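PDB 2QIY: UBP3-associated protein BRE5 from Saccharomyces cerevisiae, which works with the ubiquitin protease UBP3 to cleave ubiquitin, leading to mono-ubiquitination of Sec23, this chain being the N-terminal NTF2-like domain of the longer protein. Local coordinates for residues Y22-R25 with M26-D29; I14-A17 with F18-Y22. All blocks are in the same frame, centred on the assembly; numbering follows the deposited sequence.

Contact 1 of 2, residues Y22-R25 with M26-D29; sequences YYER and MRTD
Asp-29 N donates to Arg-25 O at 2.9 Å with an N-H...O angle of 166°, the shortest hydrogen bond between residues 22-25 and 26-29. This is the C-terminal end of helix 11-28 of the NTF2-like domain, Asp-29 being the first residue to leave helical geometry. Thr-28 N reaches Glu-24 O in the carbonyl plane at 3.0 Å. Upstream the pattern slackens: Met-26 N makes weak bonds to both Tyr-22 O and Tyr-23 O. On the buried side, Met-26 CG lies anti to the carbonyl carbon (chi1 -63°), and the chain runs straight on to bring CE obliquely to the ring, 3.4 Å from Tyr-22 CE2. SD completes a Met-aromatic contact, 5.3 Å from the Tyr-22 ring centroid. Tyr-22 OH is hydrogen-bonded to Asp-142 OD2 on strand 137-147. Shortening Met-26 to an alanine is likely to strip the Tyr-22 ring of its methyl and sulfur neighbours and leave a gap beside Leu-33, Leu-85 and His-45. On the flank near another protein chain, Glu-24 CB lies over one face of the Arg-27 guanidinium. Glu-24 OE2 and Arg-27 NH1, 4.2 Å apart, share one water, so the opposite charges are probably coupled through it rather than by direct contact.

Contact 2 of 2, residues I14-A17 with F18-Y22; sequences ICFA and FLQNY
Phe-16 lies alongside Gln-20, one helical turn on, both side chains pointing the same way in the long N-terminal helix that packs on the curved sheet of the NTF2-like fold. The amide plane stands 86° to the ring, and Gln-20 OE1 approaches obliquely, 3.2 Å from Phe-16 CE2. Both residues have CG anti to the backbone N (chi1 -173° for Phe-16, -154° for Gln-20), which sends both side chains out the same way and lets them meet; each also packs on an apolar side chain of the other protein chain in the assembly. Four consecutive i to i+4 bonds hold the backbone regular: Phe-18 N to Ile-14 O at 2.8 Å, Leu-19 N to Cys-15 O, Gln-20 N to Phe-16 O, and Asn-21 N to Ala-17 O at 2.9 Å. Toward the sheet, Phe-18 meets Phe-126 edge-to-face, while Cys-15 packs on Ile-104 and Ile-106, and Leu-19 on Ile-92. Within the helix, Tyr-22 CB sits 4.2 Å above one face of the Phe-18 ring, offset toward its rim. At the exposed side Asn-21 folds back over the preceding turn, its ND2 3.1 Å from Ala-17 O at an angle too poor for a hydrogen bond.

How the contacts relate
Contact 2 comes first along the chain and contact 1 follows, both on helix 11-28 with their centres about 11 Å apart. Tyr-22 belongs to both segment pairs, closing residues 18-22 and opening residues 22-25, although it touches nothing in 14-17; the contacts make no other touch. Contact 2 faces strands 85-97, 103-114, 120-130 and 137-147; contact 1 reaches strands 41-46, 85-97, 120-130 and 137-147, and runs to the helix end. Each centre is about 10 Å from the centre of the chain. Together they place one helix of the NTF2-like domain on five of the six strands of the mixed sheet, with Phe-126 a strand residue common to both. Each contact also has residues packing on the other protein chain.

Contact 1 of 2, residues Y22-R25 with M26-D29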
loop_
_atom_site.group_PDB
_atom_site.type_symbol
_atom_site.label_atom_id
_atom_site.label_comp_id
_atom_site.label_asym_id
_atom_site.label_seq_id
_atom_site.Cartn_x
_atom_site.Cartn_y
_atom_site.Cartn_z
ATOM N N TYR A 22 7.026 15.152 -4.419
ATOM C CA TYR A 22 6.098 14.540 -5.376
ATOM C C TYR A 22 4.710 15.195 -5.346
ATOM O O TYR A 22 4.176 15.579 -6.386
ATOM C CB TYR A 22 5.967 13.056 -5.036
ATOM C CG TYR A 22 4.950 12.285 -5.835
ATOM C CD1 TYR A 22 5.303 11.679 -7.031
ATOM C CD2 TYR A 22 3.645 12.115 -5.368
ATOM C CE1 TYR A 22 4.371 10.933 -7.754
ATOM C CE2 TYR A 22 2.693 11.364 -6.083
ATOM C CZ TYR A 22 3.064 10.781 -7.283
ATOM O OH TYR A 22 2.143 10.050 -7.992
ATOM N N TYR A 23 4.122 15.322 -4.160
ATOM C CA TYR A 23 2.770 15.883 -4.099
ATOM C C TYR A 23 2.743 17.367 -4.371
ATOM O O TYR A 23 1.786 17.883 -4.957
ATOM C CB TYR A 23 2.066 15.548 -2.792
ATOM C CG TYR A 23 1.803 14.070 -2.609
ATOM C CD1 TYR A 23 0.884 13.382 -3.417
ATOM C CD2 TYR A 23 2.465 13.354 -1.607
ATOM C CE1 TYR A 23 0.649 11.995 -3.235
ATOM C CE2 TYR A 23 2.228 11.998 -1.409
ATOM C CZ TYR A 23 1.329 11.324 -2.222
ATOM O OH TYR A 23 1.103 9.986 -2.016
ATOM N N GLU A 24 3.808 18.060 -3.998
ATOM C CA GLU A 24 3.822 19.485 -4.216
ATOM C C GLU A 24 4.058 19.809 -5.686
ATOM O O GLU A 24 3.559 20.822 -6.171
ATOM C CB GLU A 24 4.793 20.173 -3.268
ATOM C CG GLU A 24 4.276 20.177 -1.812
ATOM C CD GLU A 24 5.268 20.785 -0.824
ATOM O OE1 GLU A 24 6.453 20.965 -1.193
ATOM O OE2 GLU A 24 4.853 21.113 0.316
ATOM N N ARG A 25 4.776 18.930 -6.399
ATOM C CA ARG A 25 4.975 19.092 -7.847
ATOM C C ARG A 25 3.652 19.017 -8.598
ATOM O O ARG A 25 3.503 19.638 -9.659
ATOM C CB ARG A 25 5.956 18.049 -8.417
ATOM C CG ARG A 25 7.395 18.316 -8.059
ATOM C CD ARG A 25 8.330 17.462 -8.901
ATOM N NE ARG A 25 8.738 16.224 -8.231
ATOM C CZ ARG A 25 8.267 15.018 -8.521
ATOM N NH1 ARG A 25 7.361 14.862 -9.484
ATOM N NH2 ARG A 25 8.713 13.956 -7.859
ATOM N N MET A 26 2.702 18.247 -8.065
ATOM C CA MET A 26 1.355 18.191 -8.623
ATOM C C MET A 26 0.668 19.533 -8.549
ATOM O O MET A 26 -0.058 19.913 -9.470
ATOM C CB MET A 26 0.505 17.181 -7.878
ATOM C CG MET A 26 1.058 15.810 -8.039
ATOM S SD MET A 26 -0.186 14.617 -7.562
ATOM C CE MET A 26 0.616 13.095 -8.110
ATOM N N ARG A 27 0.864 20.221 -7.433
ATOM C CA ARG A 27 0.302 21.542 -7.262
ATOM C C ARG A 27 0.937 22.515 -8.244
ATOM O O ARG A 27 0.244 23.316 -8.875
ATOM C CB ARG A 27 0.561 22.035 -5.848
ATOM C CG ARG A 27 -0.167 23.325 -5.460
ATOM C CD ARG A 27 0.181 23.709 -4.022
ATOM N NE ARG A 27 1.630 23.869 -3.881
ATOM C CZ ARG A 27 2.346 23.652 -2.774
ATOM N NH1 ARG A 27 1.771 23.261 -1.640
ATOM N NH2 ARG A 27 3.664 23.835 -2.808
ATOM N N THR A 28 2.254 22.446 -8.362
ATOM C CA THR A 28 2.983 23.494 -9.070
ATOM C C THR A 28 3.049 23.334 -10.587
ATOM O O THR A 28 2.992 24.349 -11.304
ATOM C CB THR A 28 4.402 23.724 -8.486
ATOM O OG1 THR A 28 5.184 22.558 -8.675
ATOM C CG2 THR A 28 4.334 24.002 -7.012
ATOM N N ASP A 29 3.198 22.099 -11.077
ATOM C CA ASP A 29 3.285 21.888 -12.536
ATOM C C ASP A 29 3.136 20.435 -12.966
ATOM O O ASP A 29 4.133 19.719 -13.081
ATOM C CB ASP A 29 4.589 22.459 -13.100
ATOM C CG ASP A 29 4.596 22.507 -14.619
ATOM O OD1 ASP A 29 3.669 21.931 -15.256
ATOM O OD2 ASP A 29 5.534 23.123 -15.186
HETATM O O HOH W 1 2.369 21.589 1.025
#

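Contact 2 of 2, residues I14-A17 with F18-Y22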
loop_
_atom_site.group_PDB
_atom_site.type_symbol
_atom_site.label_atom_id
_atom_site.label_comp_id
_atom_site.label_asym_id
_atom_site.label_seq_id
_atom_site.Cartn_x
_atom_site.Cartn_y
_atom_site.Cartn_z
ATOM N N ILE A 14 15.246 10.764 2.914
ATOM C CA ILE A 14 14.964 10.815 1.486
ATOM C C ILE A 14 13.516 10.432 1.166
ATOM O O ILE A 14 12.911 11.024 0.270
ATOM C CB ILE A 14 16.045 10.143 0.543
ATOM C CG1 ILE A 14 15.584 8.817 -0.078
ATOM C CG2 ILE A 14 17.476 10.201 1.146
ATOM C CD1 ILE A 14 15.689 7.631 0.829
ATOM N N CYS A 15 12.950 9.493 1.928
ATOM C CA CYS A 15 11.537 9.109 1.722
ATOM C C CYS A 15 10.588 10.254 2.036
ATOM O O CYS A 15 9.641 10.496 1.298
ATOM C CB CYS A 15 11.154 7.901 2.563
ATOM S SG CYS A 15 11.966 6.409 2.040
ATOM N N PHE A 16 10.857 10.969 3.127
ATOM C CA PHE A 16 9.994 12.067 3.516
ATOM C C PHE A 16 10.081 13.202 2.493
ATOM O O PHE A 16 9.039 13.723 2.058
ATOM C CB PHE A 16 10.321 12.550 4.926
ATOM C CG PHE A 16 9.357 13.572 5.444
ATOM C CD1 PHE A 16 8.211 13.179 6.128
ATOM C CD2 PHE A 16 9.602 14.937 5.256
ATOM C CE1 PHE A 16 7.312 14.130 6.621
ATOM C CE2 PHE A 16 8.714 15.900 5.743
ATOM C CZ PHE A 16 7.563 15.496 6.428
ATOM N N ALA A 17 11.307 13.536 2.079
ATOM C CA ALA A 17 11.539 14.552 1.044
ATOM C C ALA A 17 10.922 14.140 -0.284
ATOM O O ALA A 17 10.290 14.962 -0.958
ATOM C CB ALA A 17 13.035 14.844 0.872
ATOM N N PHE A 18 11.096 12.873 -0.653
ATOM C CA PHE A 18 10.512 12.385 -1.893
ATOM C C PHE A 18 9.008 12.623 -1.946
ATOM O O PHE A 18 8.478 13.129 -2.945
ATOM C CB PHE A 18 10.764 10.892 -2.133
ATOM C CG PHE A 18 9.950 10.375 -3.262
ATOM C CD1 PHE A 18 8.750 9.717 -3.021
ATOM C CD2 PHE A 18 10.312 10.669 -4.577
ATOM C CE1 PHE A 18 7.939 9.306 -4.081
ATOM C CE2 PHE A 18 9.507 10.270 -5.653
ATOM C CZ PHE A 18 8.314 9.579 -5.399
ATOM N N LEU A 19 8.311 12.224 -0.888
ATOM C CA LEU A 19 6.852 12.291 -0.892
ATOM C C LEU A 19 6.408 13.739 -0.903
ATOM O O LEU A 19 5.506 14.116 -1.653
ATOM C CB LEU A 19 6.297 11.602 0.346
ATOM C CG LEU A 19 5.730 10.177 0.393
ATOM C CD1 LEU A 19 5.687 9.371 -0.914
ATOM C CD2 LEU A 19 6.207 9.409 1.596
ATOM N N GLN A 20 7.045 14.562 -0.071
ATOM C CA GLN A 20 6.651 15.972 -0.016
ATOM C C GLN A 20 6.857 16.632 -1.378
ATOM O O GLN A 20 5.955 17.301 -1.882
ATOM C CB GLN A 20 7.351 16.724 1.126
ATOM C CG GLN A 20 6.510 17.921 1.580
ATOM C CD GLN A 20 6.974 18.559 2.887
ATOM O OE1 GLN A 20 7.860 18.053 3.575
ATOM N NE2 GLN A 20 6.361 19.689 3.230
ATOM N N ASN A 21 8.009 16.380 -1.998
ATOM C CA ASN A 21 8.314 16.915 -3.334
ATOM C C ASN A 21 7.374 16.439 -4.450
ATOM O O ASN A 21 6.952 17.240 -5.295
ATOM C CB ASN A 21 9.774 16.656 -3.707
ATOM C CG ASN A 21 10.748 17.468 -2.854
ATOM O OD1 ASN A 21 10.403 18.536 -2.339
ATOM N ND2 ASN A 21 11.965 16.960 -2.696
ATOM N N TYR A 22 7.026 15.152 -4.419
ATOM C CA TYR A 22 6.098 14.540 -5.376
ATOM C C TYR A 22 4.710 15.195 -5.346
ATOM O O TYR A 22 4.176 15.579 -6.386
ATOM C CB TYR A 22 5.967 13.056 -5.036
ATOM C CG TYR A 22 4.950 12.285 -5.835
ATOM C CD1 TYR A 22 5.303 11.679 -7.031
ATOM C CD2 TYR A 22 3.645 12.115 -5.368
ATOM C CE1 TYR A 22 4.371 10.933 -7.754
ATOM C CE2 TYR A 22 2.693 11.364 -6.083
ATOM C CZ TYR A 22 3.064 10.781 -7.283
ATOM O OH TYR A 22 2.143 10.050 -7.992
#